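Local structure of ferric iron-binding protein HitA (Pseudomonas aeruginosa PAO1, 6IWF) at residues R104-N109 and D117-L122; G141-Q146 and S300-V305; A149-K154 and S296-L301; A222-S227 and K277-L282. The protein binds ferric iron and probably delivers it for uptake as a periplasmic solute-binding protein, with a likely part in gallium internalization. All blocks are in the same frame, centred on the assembly; numbering follows the deposited sequence.

Contact 1: residues R104-N109 and D117-L122; sequences RVLAYN and DLPKSL
Residues 104-108 form the last part of strand 97-108, and the irregular segment 117-122 runs past it with Tyr108 CA 8.4 Å from Leu118 CA and Leu106 CA 8.8 Å from Leu122 CA. At that spacing the backbones do not pair, and side chains fill the gap. Leu118 puts a methyl on the flat side of Tyr108, a CH-pi contact. Leu118 CD1 sits above the centre of the Tyr108 ring, 3.7 Å from the centroid and 9° off the normal. The second methyl, Leu118 CD2, lies nearer the root of the tyrosine, 3.9 Å from Tyr108 CB. The two side chains cross at about a right angle. Tyr108 CG lies between the backbone N and the carbonyl carbon (chi1 71°), which turns a ring face to the leucine. The carbonyl O of Leu106 lies at the ring edge, in its plane. The phenol OH is hydrogen-bonded to Arg211. Two residues earlier on the strand, the Leu106 CD2 methyl points at the ring of Pro119, 3.8 Å from Pro119 CG. Leu106 CD2 is also 4.1 Å from Leu118 CD2. The strand is part of the sheet of a periplasmic binding protein fold, and the loop packs back on it, away from the iron site. All four touching residues are buried. The chemistry is apolar: methyls and rings hold the loop to the strand, while Tyr108 keeps its polar end for Arg211.

Contact 2: residues G141-Q146 and S300-V305; sequences GAFLEQ and SLERDV
The ring of Phe143 and the carboxylate of Glu302 meet edge-on, their planes only 10° apart. Glu302 OE1 lies near the ring plane, 3.4 Å from Phe143 CD2 and 3.9 Å from CE2, so the oxygen faces the C-H rim of the ring and not its pi cloud. That rim carries a slight positive charge, which would suit a carboxylate oxygen. Beyond the two segments, Phe143 also meets the ring of Phe136 at about 55° and packs on Leu163 and Leu166 of helix 156-169. The CA-CB bond of Phe143 does not point at the other helix; with CG anti to the backbone N (chi1 -174°), the ring edge swings to Glu302 OE1. The contact joins the start of helix 141-154 to the C-terminal helix 296-305, within one lobe of a periplasmic binding protein fold. The nearest backbones are those of Leu144 and Glu302, with CA atoms 8.0 Å apart. Glu302 spans this gap with a chain extended beyond CG. Its OE1 also comes to 3.6 Å from Leu144 CA, close to the helix backbone. The other oxygen, OE2, lies 3.7 Å from Leu144 CD1. Leu144 crosses the glutamate at about a right angle. Tyr197, which binds Fe(3+) in an iron-bound structure of this protein, has its side chain about 10 Å from that of Phe143; no iron is bound here.

Contact 3: residues A149-K154 and S296-L301; sequences AVIKLK and SEALSL
Ile151, in segment 149-154 of helix 141-154, reaches segment 296-301 of helix 296-305 in a helix-helix packing contact of the binding-protein lobe. The two segment axes come within 9.7 Å of each other, and their directions make an angle of 110°. The CA-CB bond of Ile151 points at the second helix, and the side chain divides at CB. One branch is the methyl Ile151 CG2. It lies beside the carboxylate of Glu297, 3.9 Å from OE1 and 4.0 Å from CD, and the two side chains run at a slant to each other. The glutamate is exposed and extended beyond CG, so its carboxylate lies across the CG2 branch at the border of the contact. The other branch goes through CG1, which is anti to the carbonyl carbon (chi1 -68°), and on to the methyl CD1. This tip comes to the backbone of Ala298, and Ile151 CD1 is 4.2 Å from Ala298 CB. Ile151 also packs on Gln156 and Ala159 of helix 156-169. One turn on from Ala298, Leu301 CD2 is 4.1 Å from Ile151 CD1. Ile151 CD1 is 3.7 Å from both the CA and the N of Ala298.

Contact 4: residues A222-S227 and K277-L282; sequences ALVTVS and KPFAEL
Val224 opens strand 224-231 and touches both Phe279 and Leu282 of the short 3-10 segment and loop that follow strand 264-265. Its strand pairs antiparallel with strands 97-108 and 56-59, consistent with a strand that passes between the two lobes of a periplasmic binding protein fold. Apolar contacts come first. Val224 splits its two methyls between the two partners. With CG1 anti to the backbone N (chi1 165°), the rotation sets CG1 toward Phe279 and CG2 toward Leu282. Val224 CG2 is 4.0 Å from Leu282 CD1, and these two side chains cross at about a right angle. Leu282 also packs on Tyr214. A looser touch lies at the start of the segment, where Ala222 CB is 4.4 Å from Leu282 O. Val224 also packs on Thr103 of the neighbouring strand and on Pro284.

The aromatic contact is of the edge kind. Phe279 is exposed, and its CB does not point at the strand, but its ring reaches it. The methyl Val224 CG1 sits near the ring plane, so the valine meets C-H atoms and not a face. Tyr264 makes an edge-to-face pair with the same ring.

The second segment has backbone bonds of its own. The backbone N of Glu281 bonds to Pro278 O at 2.9 Å, and Leu282 N bonds to Phe279 O at 3.1 Å. They hold the turn that carries Phe279 and Leu282. Lys277 NZ adds a weak bond to Glu281 O. At the ring edge, Val224 CG1 is 4.0 Å from Phe279 CE1 and 4.2 Å from CZ.

Contacts 2 and 3 use the same two helices, 141-154 and 296-305, and their centres are 7 Å apart. They share Ser300 and Leu301. Contacts 1 and 4 meet in the sheet, where Arg104 N probably bonds to Leu223 O at 3.0 Å. Helix 141-154 connects the two pairs: Leu122 CD2 lies 3.4 Å from Gln146 CD, and Leu223 CD2 lies 3.9 Å from Ala149 CB. Contact 4 is nested in the chain loops closed by contacts 2 and 3. The iron site, empty in this model, is nearest to contacts 2 and 4: the Tyr196 side chain is about 11 Å from those of Phe143 and Val224. Contacts 1 and 3 lie away from it.

Contact 1: residues R104-N109 and D117-L122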
loop_
_atom_site.group_PDB
_atom_site.type_symbol
_atom_site.label_atom_id
_atom_site.label_comp_id
_atom_site.label_asym_id
_atom_site.label_seq_id
_atom_site.Cartn_x
_atom_site.Cartn_y
_atom_site.Cartn_z
ATOM N N ARG A 104 4.010 -4.794 5.962
ATOM C CA ARG A 104 5.402 -4.416 6.142
ATOM C C ARG A 104 6.206 -5.622 6.603
ATOM O O ARG A 104 5.707 -6.490 7.330
ATOM C CB ARG A 104 5.528 -3.277 7.163
ATOM C CG ARG A 104 4.680 -2.049 6.816
ATOM C CD ARG A 104 5.300 -1.261 5.716
ATOM N NE ARG A 104 6.579 -0.660 6.101
ATOM C CZ ARG A 104 7.326 0.016 5.236
ATOM N NH1 ARG A 104 6.897 0.157 3.985
ATOM N NH2 ARG A 104 8.475 0.551 5.606
ATOM N N VAL A 105 7.456 -5.680 6.161
ATOM C CA VAL A 105 8.378 -6.753 6.513
ATOM C C VAL A 105 9.757 -6.147 6.737
ATOM O O VAL A 105 9.977 -4.948 6.526
ATOM C CB VAL A 105 8.443 -7.846 5.427
ATOM C CG1 VAL A 105 7.082 -8.494 5.250
ATOM C CG2 VAL A 105 8.939 -7.262 4.107
ATOM N N LEU A 106 10.692 -6.995 7.162
ATOM C CA LEU A 106 12.113 -6.664 7.231
ATOM C C LEU A 106 12.836 -7.599 6.259
ATOM O O LEU A 106 12.988 -8.794 6.534
ATOM C CB LEU A 106 12.642 -6.806 8.671
ATOM C CG LEU A 106 14.109 -6.425 8.888
ATOM C CD1 LEU A 106 14.307 -4.914 8.803
ATOM C CD2 LEU A 106 14.539 -6.935 10.257
ATOM N N ALA A 107 13.261 -7.089 5.106
ATOM C CA ALA A 107 14.083 -7.908 4.217
ATOM C C ALA A 107 15.500 -7.932 4.772
ATOM O O ALA A 107 15.978 -6.926 5.303
ATOM C CB ALA A 107 14.067 -7.361 2.792
ATOM N N TYR A 108 16.154 -9.090 4.708
ATOM C CA TYR A 108 17.502 -9.171 5.253
ATOM C C TYR A 108 18.335 -10.149 4.438
ATOM O O TYR A 108 17.809 -11.034 3.760
ATOM C CB TYR A 108 17.500 -9.571 6.737
ATOM C CG TYR A 108 17.110 -11.011 7.021
ATOM C CD1 TYR A 108 15.775 -11.405 7.004
ATOM C CD2 TYR A 108 18.072 -11.964 7.335
ATOM C CE1 TYR A 108 15.404 -12.718 7.265
ATOM C CE2 TYR A 108 17.705 -13.304 7.602
ATOM C CZ TYR A 108 16.372 -13.663 7.559
ATOM O OH TYR A 108 15.980 -14.969 7.815
ATOM N N ASN A 109 19.658 -9.965 4.522
ATOM C CA ASN A 109 20.610 -10.833 3.846
ATOM C C ASN A 109 21.159 -11.822 4.858
ATOM O O ASN A 109 21.898 -11.412 5.769
ATOM C CB ASN A 109 21.744 -10.014 3.234
ATOM C CG ASN A 109 22.756 -10.875 2.484
ATOM O OD1 ASN A 109 22.754 -12.101 2.597
ATOM N ND2 ASN A 109 23.629 -10.226 1.722
ATOM N N ASP A 117 19.555 -12.798 15.123
ATOM C CA ASP A 117 20.169 -11.532 15.511
ATOM C C ASP A 117 19.461 -10.314 14.926
ATOM O O ASP A 117 19.936 -9.193 15.115
ATOM C CB ASP A 117 21.642 -11.502 15.085
ATOM C CG ASP A 117 22.486 -12.543 15.814
ATOM O OD1 ASP A 117 22.172 -12.857 16.985
ATOM O OD2 ASP A 117 23.459 -13.046 15.204
ATOM N N LEU A 118 18.365 -10.514 14.197
ATOM C CA LEU A 118 17.578 -9.409 13.686
ATOM C C LEU A 118 16.953 -8.632 14.845
ATOM O O LEU A 118 16.719 -9.188 15.926
ATOM C CB LEU A 118 16.488 -9.943 12.754
ATOM C CG LEU A 118 16.996 -10.623 11.478
ATOM C CD1 LEU A 118 15.879 -11.352 10.721
ATOM C CD2 LEU A 118 17.612 -9.591 10.612
ATOM N N PRO A 119 16.645 -7.347 14.638
ATOM C CA PRO A 119 15.943 -6.593 15.681
ATOM C C PRO A 119 14.627 -7.262 16.023
ATOM O O PRO A 119 13.923 -7.771 15.147
ATOM C CB PRO A 119 15.718 -5.217 15.049
ATOM C CG PRO A 119 15.771 -5.474 13.579
ATOM C CD PRO A 119 16.789 -6.565 13.396
ATOM N N LYS A 120 14.290 -7.234 17.314
ATOM C CA LYS A 120 13.064 -7.873 17.778
ATOM C C LYS A 120 11.829 -7.054 17.430
ATOM O O LYS A 120 10.744 -7.618 17.232
ATOM C CB LYS A 120 13.119 -8.097 19.298
ATOM C CG LYS A 120 14.383 -8.797 19.841
ATOM C CD LYS A 120 15.052 -9.749 18.846
ATOM C CE LYS A 120 14.312 -11.078 18.688
ATOM N NZ LYS A 120 15.104 -12.010 17.828
ATOM N N SER A 121 11.981 -5.733 17.337
ATOM C CA SER A 121 10.881 -4.816 17.074
ATOM C C SER A 121 11.353 -3.767 16.079
ATOM O O SER A 121 12.530 -3.421 16.058
ATOM C CB SER A 121 10.424 -4.112 18.370
ATOM O OG SER A 121 9.459 -3.101 18.115
ATOM N N LEU A 122 10.416 -3.243 15.278
ATOM C CA LEU A 122 10.684 -2.013 14.533
ATOM C C LEU A 122 11.274 -0.938 15.436
ATOM O O LEU A 122 12.136 -0.149 15.017
ATOM C CB LEU A 122 9.385 -1.493 13.919
ATOM C CG LEU A 122 9.502 -0.221 13.080
ATOM C CD1 LEU A 122 10.154 -0.596 11.757
ATOM C CD2 LEU A 122 8.125 0.365 12.839
#

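Contact 2: residues G141-Q146 and S300-V305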
loop_
_atom_site.group_PDB
_atom_site.type_symbol
_atom_site.label_atom_id
_atom_site.label_comp_id
_atom_site.label_asym_id
_atom_site.label_seq_id
_atom_site.Cartn_x
_atom_site.Cartn_y
_atom_site.Cartn_z
ATOM N N GLY A 141 4.804 6.671 0.467
ATOM C CA GLY A 141 3.533 6.669 1.182
ATOM C C GLY A 141 3.400 5.500 2.133
ATOM O O GLY A 141 2.730 5.604 3.170
ATOM N N ALA A 142 4.045 4.379 1.810
ATOM C CA ALA A 142 4.047 3.237 2.715
ATOM C C ALA A 142 4.766 3.563 4.015
ATOM O O ALA A 142 4.307 3.177 5.091
ATOM C CB ALA A 142 4.701 2.026 2.052
ATOM N N PHE A 143 5.930 4.218 3.932
ATOM C CA PHE A 143 6.609 4.589 5.168
ATOM C C PHE A 143 5.813 5.638 5.944
ATOM O O PHE A 143 5.828 5.633 7.178
ATOM C CB PHE A 143 8.027 5.087 4.882
ATOM C CG PHE A 143 8.819 5.337 6.124
ATOM C CD1 PHE A 143 9.349 4.271 6.837
ATOM C CD2 PHE A 143 8.977 6.631 6.622
ATOM C CE1 PHE A 143 10.068 4.490 8.017
ATOM C CE2 PHE A 143 9.682 6.854 7.793
ATOM C CZ PHE A 143 10.222 5.777 8.496
ATOM N N LEU A 144 5.120 6.542 5.249
ATOM C CA LEU A 144 4.250 7.487 5.943
ATOM C C LEU A 144 3.234 6.756 6.806
ATOM O O LEU A 144 3.000 7.129 7.962
ATOM C CB LEU A 144 3.543 8.385 4.932
ATOM C CG LEU A 144 2.544 9.369 5.544
ATOM C CD1 LEU A 144 3.267 10.385 6.393
ATOM C CD2 LEU A 144 1.763 10.040 4.420
ATOM N N GLU A 145 2.617 5.707 6.258
ATOM C CA GLU A 145 1.665 4.933 7.048
ATOM C C GLU A 145 2.358 4.237 8.217
ATOM O O GLU A 145 1.782 4.134 9.309
ATOM C CB GLU A 145 0.942 3.915 6.168
ATOM C CG GLU A 145 -0.355 4.478 5.622
ATOM C CD GLU A 145 -0.877 3.713 4.439
ATOM O OE1 GLU A 145 -1.940 3.056 4.553
ATOM O OE2 GLU A 145 -0.212 3.765 3.387
ATOM N N GLN A 146 3.601 3.782 8.013
ATOM C CA GLN A 146 4.365 3.197 9.115
ATOM C C GLN A 146 4.524 4.197 10.251
ATOM O O GLN A 146 4.373 3.853 11.426
ATOM C CB GLN A 146 5.741 2.735 8.627
ATOM C CG GLN A 146 6.604 2.107 9.749
ATOM C CD GLN A 146 5.991 0.799 10.272
ATOM O OE1 GLN A 146 6.316 -0.286 9.778
ATOM N NE2 GLN A 146 5.108 0.898 11.271
ATOM N N SER A 300 3.537 15.615 9.351
ATOM C CA SER A 300 4.151 16.734 10.061
ATOM C C SER A 300 5.406 16.300 10.799
ATOM O O SER A 300 6.396 17.042 10.851
ATOM C CB SER A 300 3.158 17.347 11.048
ATOM O OG SER A 300 2.147 18.036 10.360
ATOM N N LEU A 301 5.386 15.093 11.376
ATOM C CA LEU A 301 6.549 14.611 12.106
ATOM C C LEU A 301 7.714 14.341 11.168
ATOM O O LEU A 301 8.862 14.688 11.474
ATOM C CB LEU A 301 6.175 13.350 12.888
ATOM C CG LEU A 301 7.312 12.676 13.638
ATOM C CD1 LEU A 301 7.970 13.663 14.599
ATOM C CD2 LEU A 301 6.788 11.442 14.384
ATOM N N GLU A 302 7.442 13.717 10.023
ATOM C CA GLU A 302 8.475 13.523 9.013
ATOM C C GLU A 302 9.100 14.848 8.602
ATOM O O GLU A 302 10.323 14.952 8.453
ATOM C CB GLU A 302 7.884 12.843 7.785
ATOM C CG GLU A 302 7.594 11.365 7.941
ATOM C CD GLU A 302 7.102 10.751 6.631
ATOM O OE1 GLU A 302 7.130 9.512 6.498
ATOM O OE2 GLU A 302 6.680 11.513 5.725
ATOM N N ARG A 303 8.268 15.870 8.407
ATOM C CA ARG A 303 8.793 17.181 8.039
ATOM C C ARG A 303 9.649 17.762 9.150
ATOM O O ARG A 303 10.725 18.319 8.889
ATOM C CB ARG A 303 7.645 18.122 7.702
ATOM C CG ARG A 303 7.071 17.875 6.338
ATOM C CD ARG A 303 7.822 18.662 5.251
ATOM N NE ARG A 303 7.470 18.159 3.923
ATOM C CZ ARG A 303 6.251 18.223 3.389
ATOM N NH1 ARG A 303 6.033 17.728 2.177
ATOM N NH2 ARG A 303 5.246 18.788 4.052
ATOM N N ASP A 304 9.201 17.625 10.399
ATOM C CA ASP A 304 9.943 18.202 11.516
ATOM C C ASP A 304 11.314 17.550 11.664
ATOM O O ASP A 304 12.304 18.234 11.961
ATOM C CB ASP A 304 9.141 18.076 12.808
ATOM C CG ASP A 304 7.857 18.898 12.791
ATOM O OD1 ASP A 304 7.652 19.689 11.843
ATOM O OD2 ASP A 304 7.046 18.751 13.733
ATOM N N VAL A 305 11.396 16.230 11.443
ATOM C CA VAL A 305 12.671 15.513 11.546
ATOM C C VAL A 305 13.535 15.660 10.300
ATOM O O VAL A 305 14.719 15.293 10.322
ATOM C CB VAL A 305 12.344 14.043 11.890
ATOM C CG1 VAL A 305 13.596 13.156 11.925
ATOM C CG2 VAL A 305 11.657 13.995 13.238
#

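Contact 3: residues A149-K154 and S296-L301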
loop_
_atom_site.group_PDB
_atom_site.type_symbol
_atom_site.label_atom_id
_atom_site.label_comp_id
_atom_site.label_asym_id
_atom_site.label_seq_id
_atom_site.Cartn_x
_atom_site.Cartn_y
_atom_site.Cartn_z
ATOM N N ALA A 149 1.334 4.647 12.144
ATOM C CA ALA A 149 1.103 3.514 13.037
ATOM C C ALA A 149 1.924 3.638 14.315
ATOM O O ALA A 149 1.423 3.342 15.405
ATOM C CB ALA A 149 1.431 2.206 12.316
ATOM N N VAL A 150 3.176 4.084 14.215
ATOM C CA VAL A 150 3.975 4.233 15.434
ATOM C C VAL A 150 3.367 5.310 16.332
ATOM O O VAL A 150 3.280 5.141 17.553
ATOM C CB VAL A 150 5.457 4.515 15.098
ATOM C CG1 VAL A 150 6.270 4.777 16.376
ATOM C CG2 VAL A 150 6.077 3.347 14.335
ATOM N N ILE A 151 2.925 6.430 15.748
ATOM C CA ILE A 151 2.282 7.469 16.559
ATOM C C ILE A 151 1.062 6.910 17.269
ATOM O O ILE A 151 0.851 7.146 18.467
ATOM C CB ILE A 151 1.895 8.677 15.691
ATOM C CG1 ILE A 151 3.148 9.380 15.193
ATOM C CG2 ILE A 151 1.024 9.656 16.507
ATOM C CD1 ILE A 151 2.865 10.445 14.140
ATOM N N LYS A 152 0.249 6.141 16.539
ATOM C CA LYS A 152 -1.006 5.633 17.084
ATOM C C LYS A 152 -0.771 4.596 18.178
ATOM O O LYS A 152 -1.495 4.573 19.188
ATOM C CB LYS A 152 -1.840 5.050 15.947
ATOM C CG LYS A 152 -2.962 5.947 15.482
ATOM C CD LYS A 152 -4.112 5.879 16.471
ATOM C CE LYS A 152 -5.440 6.129 15.785
ATOM N NZ LYS A 152 -6.579 5.632 16.600
ATOM N N LEU A 153 0.235 3.736 18.002
ATOM C CA LEU A 153 0.483 2.643 18.931
ATOM C C LEU A 153 1.354 3.047 20.106
ATOM O O LEU A 153 1.160 2.532 21.216
ATOM C CB LEU A 153 1.146 1.471 18.199
ATOM C CG LEU A 153 0.273 0.870 17.090
ATOM C CD1 LEU A 153 1.116 -0.033 16.190
ATOM C CD2 LEU A 153 -0.931 0.111 17.667
ATOM N N LYS A 154 2.306 3.960 19.892
ATOM C CA LYS A 154 3.302 4.286 20.896
ATOM C C LYS A 154 3.236 5.726 21.374
ATOM O O LYS A 154 3.826 6.041 22.419
ATOM C CB LYS A 154 4.711 3.989 20.359
ATOM C CG LYS A 154 4.882 2.585 19.850
ATOM C CD LYS A 154 4.807 1.581 20.997
ATOM C CE LYS A 154 5.140 0.176 20.507
ATOM N NZ LYS A 154 4.902 -0.855 21.575
ATOM N N SER A 296 -1.958 12.661 8.788
ATOM C CA SER A 296 -1.518 14.057 8.808
ATOM C C SER A 296 -0.463 14.311 9.882
ATOM O O SER A 296 0.511 15.042 9.646
ATOM C CB SER A 296 -2.721 14.975 9.019
ATOM O OG SER A 296 -3.579 14.911 7.895
ATOM N N GLU A 297 -0.643 13.732 11.072
ATOM C CA GLU A 297 0.346 13.916 12.129
ATOM C C GLU A 297 1.673 13.275 11.738
ATOM O O GLU A 297 2.747 13.824 12.014
ATOM C CB GLU A 297 -0.189 13.329 13.438
ATOM C CG GLU A 297 0.465 13.844 14.711
ATOM C CD GLU A 297 -0.260 13.356 15.966
ATOM O OE1 GLU A 297 0.322 13.434 17.068
ATOM O OE2 GLU A 297 -1.417 12.890 15.852
ATOM N N ALA A 298 1.611 12.108 11.095
ATOM C CA ALA A 298 2.827 11.460 10.610
ATOM C C ALA A 298 3.566 12.343 9.607
ATOM O O ALA A 298 4.796 12.453 9.654
ATOM C CB ALA A 298 2.489 10.106 9.980
ATOM N N LEU A 299 2.831 12.985 8.690
ATOM C CA LEU A 299 3.494 13.825 7.702
ATOM C C LEU A 299 4.197 14.992 8.374
ATOM O O LEU A 299 5.343 15.316 8.037
ATOM C CB LEU A 299 2.480 14.322 6.669
ATOM C CG LEU A 299 3.074 14.954 5.409
ATOM C CD1 LEU A 299 4.152 14.064 4.781
ATOM C CD2 LEU A 299 1.948 15.239 4.413
ATOM N N SER A 300 3.537 15.615 9.351
ATOM C CA SER A 300 4.151 16.734 10.061
ATOM C C SER A 300 5.406 16.300 10.799
ATOM O O SER A 300 6.396 17.042 10.851
ATOM C CB SER A 300 3.158 17.347 11.048
ATOM O OG SER A 300 2.147 18.036 10.360
ATOM N N LEU A 301 5.386 15.093 11.376
ATOM C CA LEU A 301 6.549 14.611 12.106
ATOM C C LEU A 301 7.714 14.341 11.168
ATOM O O LEU A 301 8.862 14.688 11.474
ATOM C CB LEU A 301 6.175 13.350 12.888
ATOM C CG LEU A 301 7.312 12.676 13.638
ATOM C CD1 LEU A 301 7.970 13.663 14.599
ATOM C CD2 LEU A 301 6.788 11.442 14.384
#

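Contact 4: residues A222-S227 and K277-L282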
loop_
_atom_site.group_PDB
_atom_site.type_symbol
_atom_site.label_atom_id
_atom_site.label_comp_id
_atom_site.label_asym_id
_atom_site.label_seq_id
_atom_site.Cartn_x
_atom_site.Cartn_y
_atom_site.Cartn_z
ATOM N N ALA A 222 4.762 -4.756 11.842
ATOM C CA ALA A 222 3.921 -5.789 11.242
ATOM C C ALA A 222 2.641 -5.201 10.640
ATOM O O ALA A 222 1.688 -5.934 10.353
ATOM C CB ALA A 222 3.592 -6.865 12.288
ATOM N N LEU A 223 2.631 -3.887 10.416
ATOM C CA LEU A 223 1.469 -3.166 9.918
ATOM C C LEU A 223 0.960 -3.747 8.603
ATOM O O LEU A 223 1.739 -4.014 7.683
ATOM C CB LEU A 223 1.847 -1.701 9.720
ATOM C CG LEU A 223 0.756 -0.782 9.194
ATOM C CD1 LEU A 223 -0.340 -0.613 10.238
ATOM C CD2 LEU A 223 1.365 0.596 8.773
ATOM N N VAL A 224 -0.356 -3.925 8.519
ATOM C CA VAL A 224 -1.032 -4.279 7.277
ATOM C C VAL A 224 -1.771 -3.038 6.791
ATOM O O VAL A 224 -2.449 -2.366 7.584
ATOM C CB VAL A 224 -1.985 -5.469 7.492
ATOM C CG1 VAL A 224 -2.967 -5.623 6.321
ATOM C CG2 VAL A 224 -1.175 -6.738 7.723
ATOM N N THR A 225 -1.641 -2.729 5.500
ATOM C CA THR A 225 -2.334 -1.603 4.881
ATOM C C THR A 225 -3.064 -2.068 3.624
ATOM O O THR A 225 -2.800 -3.143 3.086
ATOM C CB THR A 225 -1.370 -0.458 4.513
ATOM O OG1 THR A 225 -0.375 -0.929 3.601
ATOM C CG2 THR A 225 -0.674 0.087 5.766
ATOM N N VAL A 226 -3.993 -1.247 3.138
ATOM C CA VAL A 226 -4.824 -1.645 2.003
ATOM C C VAL A 226 -4.650 -0.661 0.851
ATOM O O VAL A 226 -4.474 0.545 1.066
ATOM C CB VAL A 226 -6.314 -1.769 2.393
ATOM C CG1 VAL A 226 -6.482 -2.568 3.696
ATOM C CG2 VAL A 226 -6.950 -0.413 2.529
ATOM N N SER A 227 -4.668 -1.186 -0.369
ATOM C CA SER A 227 -4.889 -0.380 -1.556
ATOM C C SER A 227 -6.388 -0.301 -1.798
ATOM O O SER A 227 -7.142 -1.182 -1.394
ATOM C CB SER A 227 -4.216 -0.977 -2.788
ATOM O OG SER A 227 -4.912 -2.131 -3.218
ATOM N N LYS A 277 3.172 -15.485 3.089
ATOM C CA LYS A 277 2.924 -15.838 4.478
ATOM C C LYS A 277 1.418 -15.794 4.727
ATOM O O LYS A 277 0.764 -14.810 4.346
ATOM C CB LYS A 277 3.656 -14.874 5.411
ATOM C CG LYS A 277 3.592 -15.252 6.876
ATOM C CD LYS A 277 4.987 -15.425 7.442
ATOM C CE LYS A 277 4.933 -15.842 8.905
ATOM N NZ LYS A 277 4.164 -14.855 9.717
ATOM N N PRO A 278 0.822 -16.840 5.307
ATOM C CA PRO A 278 -0.636 -16.846 5.491
ATOM C C PRO A 278 -1.110 -15.630 6.275
ATOM O O PRO A 278 -0.537 -15.274 7.313
ATOM C CB PRO A 278 -0.888 -18.148 6.257
ATOM C CG PRO A 278 0.253 -19.033 5.847
ATOM C CD PRO A 278 1.434 -18.133 5.681
ATOM N N PHE A 279 -2.165 -14.990 5.757
ATOM C CA PHE A 279 -2.651 -13.737 6.337
ATOM C C PHE A 279 -2.983 -13.897 7.818
ATOM O O PHE A 279 -2.645 -13.034 8.634
ATOM C CB PHE A 279 -3.869 -13.253 5.550
ATOM C CG PHE A 279 -4.290 -11.846 5.870
ATOM C CD1 PHE A 279 -3.608 -10.767 5.339
ATOM C CD2 PHE A 279 -5.374 -11.612 6.704
ATOM C CE1 PHE A 279 -3.998 -9.467 5.633
ATOM C CE2 PHE A 279 -5.767 -10.323 7.009
ATOM C CZ PHE A 279 -5.078 -9.245 6.463
ATOM N N ALA A 280 -3.613 -15.015 8.191
ATOM C CA ALA A 280 -3.974 -15.236 9.587
ATOM C C ALA A 280 -2.759 -15.364 10.502
ATOM O O ALA A 280 -2.903 -15.231 11.722
ATOM C CB ALA A 280 -4.852 -16.485 9.703
ATOM N N GLU A 281 -1.569 -15.607 9.956
ATOM C CA GLU A 281 -0.363 -15.761 10.764
ATOM C C GLU A 281 0.393 -14.458 10.985
ATOM O O GLU A 281 1.425 -14.470 11.668
ATOM C CB GLU A 281 0.589 -16.765 10.116
ATOM C CG GLU A 281 0.044 -18.178 10.026
ATOM C CD GLU A 281 1.014 -19.122 9.335
ATOM O OE1 GLU A 281 2.218 -18.784 9.243
ATOM O OE2 GLU A 281 0.572 -20.197 8.874
ATOM N N LEU A 282 -0.075 -13.345 10.416
ATOM C CA LEU A 282 0.726 -12.125 10.430
ATOM C C LEU A 282 0.754 -11.467 11.806
ATOM O O LEU A 282 1.750 -10.814 12.149
ATOM C CB LEU A 282 0.197 -11.148 9.385
ATOM C CG LEU A 282 0.506 -11.543 7.939
ATOM C CD1 LEU A 282 -0.214 -10.585 6.979
ATOM C CD2 LEU A 282 2.007 -11.532 7.696
#